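Local atomic coordinates of endoglucanase (Humicola insolens, PDB entry 1DYS), a protein that hydrolyses internal beta-1,4-glucosidic linkages of cellulose and related beta-glucans as a family 6 glycoside hydrolase, contributing to the recycling of plant biomass. Residues 4-9 with 303-308; 88-93 with 101-106. All blocks are in the same frame, centred on the assembly; numbering follows the deposited sequence.

Overall arrangement
Interaction 1 and interaction 2 lie on opposite sides of the chain's centre, about 31 Å apart between centres and about 17 Å between nearest atoms, so they do not touch. Along the sequence, interaction 2 falls within the 293 residues that separate the two segments of interaction 1. Residues 4-9 and 303-308 bring the N-terminal segment against the last strand of the parallel sheet; the side chain of V307 is about 9 Å from that of K310, which probably binds substrate. Residues 88-93 with 101-106 fold up the loop after strand 79-85, which carries D92; this residue and nearby D139 are two aspartates that probably serve in catalysis as proton donors.

Interaction 1: residues 4-9 with 303-308; sequences NPFSGR and VDAIVW
N4 lays its side-chain amide flat against the carboxylate of D304: the two planes are only 9° apart and the side chains run past each other in opposite directions, with N4 OD1 3.5 Å from D304 CB. At the other end of the amide, N4 ND2 donates to the backbone oxygen D304 O at 3.0 Å. This donor lies in the carbonyl plane on a lone pair, although the N-H...O angle of 131° leaves the bond well bent. F6 makes the apolar half. The CB of A305 sits over one face of its ring, offset toward the rim and 4.2 Å from the centroid, a CH-pi contact, while F6 CE2 touches V307 CG1 at 4.1 Å.

What holds N4 in place is an Asx turn: N4 OD1 accepts from F6 N at 2.8 Å, the donor standing above the carbonyl plane. With CG anti to the backbone N (chi1 160°), the amide can serve its own turn and the strand together. The type I turn from N4 to S7 has its own backbone bond, and R9 NH1 ties the overlapping type II turn, F6 to R9, back to P5 O. D304 is gripped from beyond: OD2 has a hydrogen bond with Y178 OH and a salt bridge with R214, and OD1 a hydrogen bond from Q262.

Strand 303-307 pairs in parallel with strand 262-266, whose I264 touches both F6 and V307; F6 also reaches Y178 of strand 175-180 and I80 of strand 79-85, so its ring packs among the sheet strands.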
ATOM      1  N   ASN A   4     -20.794  12.987 -26.799  1.00 26.24           N
ATOM      2  CA  ASN A   4     -20.489  12.589 -25.406  1.00 20.56           C
ATOM      3  C   ASN A   4     -20.410  11.082 -25.479  1.00 18.81           C
ATOM      4  O   ASN A   4     -21.289  10.342 -25.924  1.00 18.03           O
ATOM      5  CB  ASN A   4     -21.587  13.122 -24.511  1.00 25.75           C
ATOM      6  CG  ASN A   4     -21.745  12.456 -23.158  1.00 25.58           C
ATOM      7  OD1 ASN A   4     -20.897  11.645 -22.782  1.00 18.12           O
ATOM      8  ND2 ASN A   4     -22.819  12.786 -22.448  1.00 25.83           N
ATOM      9  N   PRO A   5     -19.294  10.515 -25.045  1.00 18.82           N
ATOM     10  CA  PRO A   5     -19.093   9.073 -25.125  1.00 21.77           C
ATOM     11  C   PRO A   5     -20.007   8.242 -24.250  1.00 19.14           C
ATOM     12  O   PRO A   5     -20.104   7.014 -24.399  1.00 20.12           O
ATOM     13  CB  PRO A   5     -17.614   8.827 -24.788  1.00 22.32           C
ATOM     14  CG  PRO A   5     -17.163  10.130 -24.211  1.00 27.04           C
ATOM     15  CD  PRO A   5     -18.130  11.240 -24.554  1.00 23.52           C
ATOM     16  N   PHE A   6     -20.666   8.849 -23.258  1.00 20.14           N
ATOM     17  CA  PHE A   6     -21.524   8.126 -22.335  1.00 18.69           C
ATOM     18  C   PHE A   6     -22.977   8.077 -22.854  1.00 21.14           C
ATOM     19  O   PHE A   6     -23.784   7.361 -22.303  1.00 19.59           O
ATOM     20  CB  PHE A   6     -21.508   8.773 -20.953  1.00 17.61           C
ATOM     21  CG  PHE A   6     -20.201   8.588 -20.221  1.00 12.55           C
ATOM     22  CD1 PHE A   6     -19.143   9.482 -20.391  1.00 17.74           C
ATOM     23  CD2 PHE A   6     -20.041   7.508 -19.379  1.00 19.19           C
ATOM     24  CE1 PHE A   6     -17.948   9.320 -19.712  1.00 19.08           C
ATOM     25  CE2 PHE A   6     -18.840   7.295 -18.730  1.00 13.64           C
ATOM     26  CZ  PHE A   6     -17.817   8.213 -18.897  1.00 17.40           C
ATOM     27  N   SER A   7     -23.274   8.937 -23.813  1.00 24.32           N
ATOM     28  CA  SER A   7     -24.605   9.002 -24.421  1.00 25.88           C
ATOM     29  C   SER A   7     -25.121   7.643 -24.859  1.00 20.85           C
ATOM     30  O   SER A   7     -24.547   6.899 -25.667  1.00 24.54           O
ATOM     31  CB  SER A   7     -24.551   9.922 -25.655  1.00 26.78           C
ATOM     32  OG  SER A   7     -25.771  10.632 -25.810  1.00 41.47           O
ATOM     33  N   GLY A   8     -26.254   7.239 -24.285  1.00 26.40           N
ATOM     34  CA  GLY A   8     -26.914   5.997 -24.537  1.00 24.54           C
ATOM     35  C   GLY A   8     -26.206   4.759 -24.017  1.00 26.47           C
ATOM     36  O   GLY A   8     -26.609   3.635 -24.287  1.00 27.08           O
ATOM     37  N   ARG A   9     -25.172   4.945 -23.194  1.00 21.06           N
ATOM     38  CA  ARG A   9     -24.424   3.832 -22.626  1.00 22.18           C
ATOM     39  C   ARG A   9     -24.667   3.704 -21.127  1.00 18.93           C
ATOM     40  O   ARG A   9     -25.202   4.601 -20.501  1.00 19.47           O
ATOM     41  CB  ARG A   9     -22.933   4.008 -22.963  1.00 23.74           C
ATOM     42  CG  ARG A   9     -22.660   3.779 -24.434  1.00 23.86           C
ATOM     43  CD  ARG A   9     -21.190   3.801 -24.843  1.00 27.92           C
ATOM     44  NE  ARG A   9     -21.099   3.448 -26.267  1.00 27.01           N
ATOM     45  CZ  ARG A   9     -20.611   4.206 -27.233  1.00 37.53           C
ATOM     46  NH1 ARG A   9     -20.123   5.405 -26.952  1.00 36.85           N
ATOM     47  NH2 ARG A   9     -20.614   3.721 -28.475  1.00 32.23           N
ATOM     48  N   VAL A 303     -20.740  19.120 -18.662  1.00 18.61           N
ATOM     49  CA  VAL A 303     -20.569  17.886 -17.873  1.00 20.42           C
ATOM     50  C   VAL A 303     -21.167  16.720 -18.651  1.00 24.90           C
ATOM     51  O   VAL A 303     -22.379  16.563 -18.772  1.00 21.13           O
ATOM     52  CB  VAL A 303     -21.188  18.021 -16.473  1.00 18.54           C
ATOM     53  CG1 VAL A 303     -20.953  16.740 -15.658  1.00 18.31           C
ATOM     54  CG2 VAL A 303     -20.580  19.174 -15.674  1.00 19.58           C
ATOM     55  N   ASP A 304     -20.306  15.887 -19.243  1.00 19.18           N
ATOM     56  CA  ASP A 304     -20.711  14.699 -19.933  1.00 15.86           C
ATOM     57  C   ASP A 304     -21.513  13.705 -19.071  1.00 17.85           C
ATOM     58  O   ASP A 304     -22.466  13.055 -19.500  1.00 20.58           O
ATOM     59  CB  ASP A 304     -19.534  13.883 -20.500  1.00 19.27           C
ATOM     60  CG  ASP A 304     -18.929  14.447 -21.766  1.00 22.98           C
ATOM     61  OD1 ASP A 304     -19.572  15.255 -22.466  1.00 22.43           O
ATOM     62  OD2 ASP A 304     -17.777  14.077 -22.097  1.00 18.86           O
ATOM     63  N   ALA A 305     -21.082  13.484 -17.831  1.00 17.98           N
ATOM     64  CA  ALA A 305     -21.783  12.500 -17.015  1.00 17.71           C
ATOM     65  C   ALA A 305     -21.419  12.614 -15.543  1.00 19.11           C
ATOM     66  O   ALA A 305     -20.347  13.118 -15.183  1.00 17.63           O
ATOM     67  CB  ALA A 305     -21.461  11.080 -17.496  1.00 18.77           C
ATOM     68  N   ILE A 306     -22.360  12.192 -14.719  1.00 18.04           N
ATOM     69  CA  ILE A 306     -22.073  11.975 -13.297  1.00 15.41           C
ATOM     70  C   ILE A 306     -21.701  10.499 -13.248  1.00 13.99           C
ATOM     71  O   ILE A 306     -22.358   9.687 -13.901  1.00 17.21           O
ATOM     72  CB  ILE A 306     -23.253  12.280 -12.338  1.00 17.17           C
ATOM     73  CG1 ILE A 306     -23.399  13.802 -12.306  1.00 18.89           C
ATOM     74  CG2 ILE A 306     -22.990  11.662 -10.960  1.00 15.71           C
ATOM     75  CD1 ILE A 306     -24.697  14.389 -11.812  1.00 24.44           C
ATOM     76  N   VAL A 307     -20.551  10.149 -12.668  1.00 14.07           N
ATOM     77  CA  VAL A 307     -20.096   8.778 -12.545  1.00 16.02           C
ATOM     78  C   VAL A 307     -19.724   8.462 -11.096  1.00 14.25           C
ATOM     79  O   VAL A 307     -19.784   9.337 -10.199  1.00 12.07           O
ATOM     80  CB  VAL A 307     -18.842   8.520 -13.450  1.00 10.04           C
ATOM     81  CG1 VAL A 307     -19.222   8.664 -14.923  1.00 18.88           C
ATOM     82  CG2 VAL A 307     -17.748   9.507 -13.037  1.00 15.95           C
ATOM     83  N   TRP A 308     -19.459   7.201 -10.770  1.00 14.38           N
ATOM     84  CA  TRP A 308     -18.817   6.806  -9.514  1.00 13.45           C
ATOM     85  C   TRP A 308     -17.403   6.293  -9.877  1.00 12.10           C
ATOM     86  O   TRP A 308     -17.240   5.384 -10.713  1.00 15.65           O
ATOM     87  CB  TRP A 308     -19.517   5.731  -8.710  1.00 13.60           C
ATOM     88  CG  TRP A 308     -20.813   6.077  -8.067  1.00 13.39           C
ATOM     89  CD1 TRP A 308     -21.553   7.192  -8.254  1.00 15.59           C
ATOM     90  CD2 TRP A 308     -21.485   5.274  -7.093  1.00 10.36           C
ATOM     91  NE1 TRP A 308     -22.682   7.153  -7.437  1.00 15.23           N
ATOM     92  CE2 TRP A 308     -22.657   5.986  -6.738  1.00 12.08           C
ATOM     93  CE3 TRP A 308     -21.216   4.031  -6.495  1.00 12.71           C
ATOM     94  CZ2 TRP A 308     -23.557   5.431  -5.816  1.00 14.21           C
ATOM     95  CZ3 TRP A 308     -22.107   3.502  -5.592  1.00 14.85           C
ATOM     96  CH2 TRP A 308     -23.258   4.227  -5.243  1.00 16.00           C
TER

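Interaction 2: residues 88-93 with 101-106; sequences LPDRDC and ELKLSQ
D90 reaches across to L104 with its carboxylate. CB carries CG anti to the carbonyl carbon (chi1 -72°), a rotation that brings the carboxylate up to the opposite backbone. CG lies 3.8 Å from L104 CG. One branch, OD1, accepts from L104 N at 2.9 Å, an N-H...O angle of 160°; the amide arrives from above the carboxylate plane, and K103 CA is close by. The other branch, OD2, lies against the leucine, 3.4 Å from L104 CD1, and takes a hydrogen bond from a water that in turn accepts a weak one from S105 N. Both carboxylate oxygens thus engage the backbone of 104-105, OD1 directly and OD2 through the water.

The backbone of D90 adds a second grip: D90 N donates to L102 O at 3.0 Å, from above that carbonyl's plane, and P89 CA approaches the same oxygen in a CA-H...O contact. A further water bridges L88 O and L102 N. On the apolar side P89 CB presses on L104 CD2 at 3.5 Å, tighter than usual for two carbons, and also meets L102 CB.

Y112 of helix 108-126 backs P89 and L102, and F57 of the second subunit packs on L102. The type II turn from L88 to R91 leads straight into D92, probably one of two catalytic aspartates, and C93, joined by a disulfide to C152. The arrangement is an active-site loop folded back on itself: it follows strand 79-85 of the parallel sheet in the family 6 catalytic domain, a distorted beta/alpha barrel, and probably presents D92 to the substrate cleft.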
ATOM      1  N   LEU A  88       1.566   7.211 -11.491  1.00 12.48           N
ATOM      2  CA  LEU A  88       2.637   8.174 -11.781  1.00 13.76           C
ATOM      3  C   LEU A  88       3.838   8.016 -10.886  1.00 13.37           C
ATOM      4  O   LEU A  88       3.788   7.728  -9.678  1.00 14.66           O
ATOM      5  CB  LEU A  88       2.039   9.585 -11.491  1.00 16.32           C
ATOM      6  CG  LEU A  88       2.712  10.787 -12.155  1.00 16.68           C
ATOM      7  CD1 LEU A  88       2.577  10.701 -13.671  1.00 16.55           C
ATOM      8  CD2 LEU A  88       2.084  12.077 -11.623  1.00 16.00           C
ATOM      9  N   PRO A  89       5.018   8.182 -11.462  1.00 15.44           N
ATOM     10  CA  PRO A  89       6.221   8.170 -10.635  1.00 15.41           C
ATOM     11  C   PRO A  89       6.148   9.352  -9.684  1.00 15.17           C
ATOM     12  O   PRO A  89       5.695  10.474 -10.013  1.00 14.69           O
ATOM     13  CB  PRO A  89       7.424   8.310 -11.590  1.00 15.65           C
ATOM     14  CG  PRO A  89       6.787   8.016 -12.903  1.00 15.43           C
ATOM     15  CD  PRO A  89       5.313   8.403 -12.868  1.00 12.94           C
ATOM     16  N   ASP A  90       6.497   9.141  -8.421  1.00 12.82           N
ATOM     17  CA  ASP A  90       6.428  10.134  -7.360  1.00 16.10           C
ATOM     18  C   ASP A  90       5.001  10.655  -7.170  1.00 19.34           C
ATOM     19  O   ASP A  90       4.732  11.850  -6.929  1.00 17.20           O
ATOM     20  CB  ASP A  90       7.368  11.323  -7.629  1.00 13.45           C
ATOM     21  CG  ASP A  90       8.827  10.932  -7.436  1.00 24.51           C
ATOM     22  OD1 ASP A  90       9.081   9.727  -7.207  1.00 19.04           O
ATOM     23  OD2 ASP A  90       9.697  11.834  -7.534  1.00 18.33           O
ATOM     24  N   ARG A  91       4.072   9.728  -7.333  1.00 13.43           N
ATOM     25  CA  ARG A  91       2.634   9.921  -7.190  1.00 14.50           C
ATOM     26  C   ARG A  91       2.262  10.681  -5.928  1.00 14.98           C
ATOM     27  O   ARG A  91       2.886  10.494  -4.884  1.00 15.76           O
ATOM     28  CB  ARG A  91       2.000   8.517  -7.087  1.00 13.98           C
ATOM     29  CG  ARG A  91       0.554   8.466  -7.588  1.00 13.34           C
ATOM     30  CD  ARG A  91       0.101   7.028  -7.800  1.00 13.92           C
ATOM     31  NE  ARG A  91      -0.079   6.316  -6.511  1.00 13.23           N
ATOM     32  CZ  ARG A  91      -0.523   5.060  -6.501  1.00 12.35           C
ATOM     33  NH1 ARG A  91      -0.843   4.332  -7.572  1.00 13.29           N
ATOM     34  NH2 ARG A  91      -0.634   4.483  -5.274  1.00 14.70           N
ATOM     35  N   ASP A  92       1.310  11.644  -6.057  1.00 11.96           N
ATOM     36  CA  ASP A  92       0.893  12.455  -4.921  1.00 17.95           C
ATOM     37  C   ASP A  92       2.099  13.103  -4.239  1.00 15.83           C
ATOM     38  O   ASP A  92       2.311  13.007  -3.036  1.00 13.78           O
ATOM     39  CB  ASP A  92       0.120  11.628  -3.891  1.00 14.41           C
ATOM     40  CG  ASP A  92      -1.157  11.062  -4.484  1.00 16.54           C
ATOM     41  OD1 ASP A  92      -2.033  11.908  -4.779  1.00 18.60           O
ATOM     42  OD2 ASP A  92      -1.338   9.837  -4.689  1.00 16.72           O
ATOM     43  N   CYS A  93       2.824  13.911  -5.048  1.00 14.74           N
ATOM     44  CA  CYS A  93       4.126  14.387  -4.556  1.00 18.87           C
ATOM     45  C   CYS A  93       4.053  15.234  -3.317  1.00 16.21           C
ATOM     46  O   CYS A  93       5.001  15.365  -2.515  1.00 21.36           O
ATOM     47  CB  CYS A  93       4.894  15.083  -5.694  1.00 17.56           C
ATOM     48  SG  CYS A  93       4.156  16.631  -6.245  1.00 17.27           S
ATOM     49  N   GLU A 101       4.198   2.602  -6.424  1.00 12.15           N
ATOM     50  CA  GLU A 101       5.406   1.802  -6.541  1.00 13.21           C
ATOM     51  C   GLU A 101       6.512   2.434  -7.367  1.00 14.91           C
ATOM     52  O   GLU A 101       7.667   1.959  -7.223  1.00 15.83           O
ATOM     53  CB  GLU A 101       5.032   0.413  -7.109  1.00 14.60           C
ATOM     54  CG  GLU A 101       4.615   0.564  -8.588  1.00 14.60           C
ATOM     55  CD  GLU A 101       3.822  -0.649  -9.032  1.00 16.09           C
ATOM     56  OE1 GLU A 101       3.673  -1.645  -8.290  1.00 14.91           O
ATOM     57  OE2 GLU A 101       3.326  -0.579 -10.177  1.00 14.19           O
ATOM     58  N   LEU A 102       6.235   3.489  -8.129  1.00 14.14           N
ATOM     59  CA  LEU A 102       7.233   4.106  -9.004  1.00 15.84           C
ATOM     60  C   LEU A 102       7.763   5.408  -8.412  1.00 13.78           C
ATOM     61  O   LEU A 102       7.037   6.232  -7.897  1.00 13.84           O
ATOM     62  CB  LEU A 102       6.669   4.390 -10.400  1.00 14.72           C
ATOM     63  CG  LEU A 102       6.090   3.174 -11.118  1.00 13.44           C
ATOM     64  CD1 LEU A 102       5.627   3.587 -12.513  1.00 15.55           C
ATOM     65  CD2 LEU A 102       7.100   2.048 -11.245  1.00 15.65           C
ATOM     66  N   LYS A 103       9.077   5.500  -8.455  1.00 15.05           N
ATOM     67  CA  LYS A 103       9.799   6.678  -7.950  1.00 18.34           C
ATOM     68  C   LYS A 103      10.714   7.195  -9.045  1.00 17.23           C
ATOM     69  O   LYS A 103      11.375   6.397  -9.728  1.00 16.83           O
ATOM     70  CB  LYS A 103      10.620   6.277  -6.714  1.00 15.93           C
ATOM     71  CG  LYS A 103       9.756   5.701  -5.587  1.00 14.26           C
ATOM     72  CD  LYS A 103      10.528   5.494  -4.309  1.00 20.35           C
ATOM     73  CE  LYS A 103       9.570   5.394  -3.107  1.00 18.89           C
ATOM     74  NZ  LYS A 103      10.411   5.258  -1.871  1.00 20.43           N
ATOM     75  N   LEU A 104      10.787   8.516  -9.199  1.00 17.62           N
ATOM     76  CA  LEU A 104      11.621   9.060 -10.276  1.00 19.92           C
ATOM     77  C   LEU A 104      13.077   8.679 -10.092  1.00 19.44           C
ATOM     78  O   LEU A 104      13.710   8.319 -11.091  1.00 18.23           O
ATOM     79  CB  LEU A 104      11.428  10.562 -10.441  1.00 14.04           C
ATOM     80  CG  LEU A 104      10.055  10.991 -10.990  1.00 17.18           C
ATOM     81  CD1 LEU A 104       9.937  12.494 -10.831  1.00 18.42           C
ATOM     82  CD2 LEU A 104       9.913  10.555 -12.441  1.00 17.13           C
ATOM     83  N   SER A 105      13.545   8.634  -8.847  1.00 18.96           N
ATOM     84  CA  SER A 105      14.923   8.265  -8.553  1.00 20.51           C
ATOM     85  C   SER A 105      15.207   6.774  -8.671  1.00 23.29           C
ATOM     86  O   SER A 105      16.349   6.357  -8.405  1.00 23.43           O
ATOM     87  CB  SER A 105      15.237   8.776  -7.139  1.00 21.63           C
ATOM     88  OG  SER A 105      14.344   8.223  -6.187  1.00 18.93           O
ATOM     89  N   GLN A 106      14.235   5.943  -9.025  1.00 21.97           N
ATOM     90  CA  GLN A 106      14.385   4.527  -9.254  1.00 16.00           C
ATOM     91  C   GLN A 106      13.907   4.209 -10.667  1.00 18.59           C
ATOM     92  O   GLN A 106      13.099   3.309 -10.924  1.00 18.41           O
ATOM     93  CB  GLN A 106      13.644   3.664  -8.226  1.00 16.42           C
ATOM     94  CG  GLN A 106      14.069   3.904  -6.770  1.00 19.64           C
ATOM     95  CD  GLN A 106      13.169   3.142  -5.805  1.00 30.90           C
ATOM     96  OE1 GLN A 106      12.100   2.614  -6.147  1.00 24.11           O
ATOM     97  NE2 GLN A 106      13.608   3.126  -4.540  1.00 24.20           N
TER
HETATM   98  O   HOH W   1       3.662   5.103  -8.606  1.00 13.78           O
HETATM   99  O   HOH W   2      12.268  10.736  -7.113  1.00 17.88           O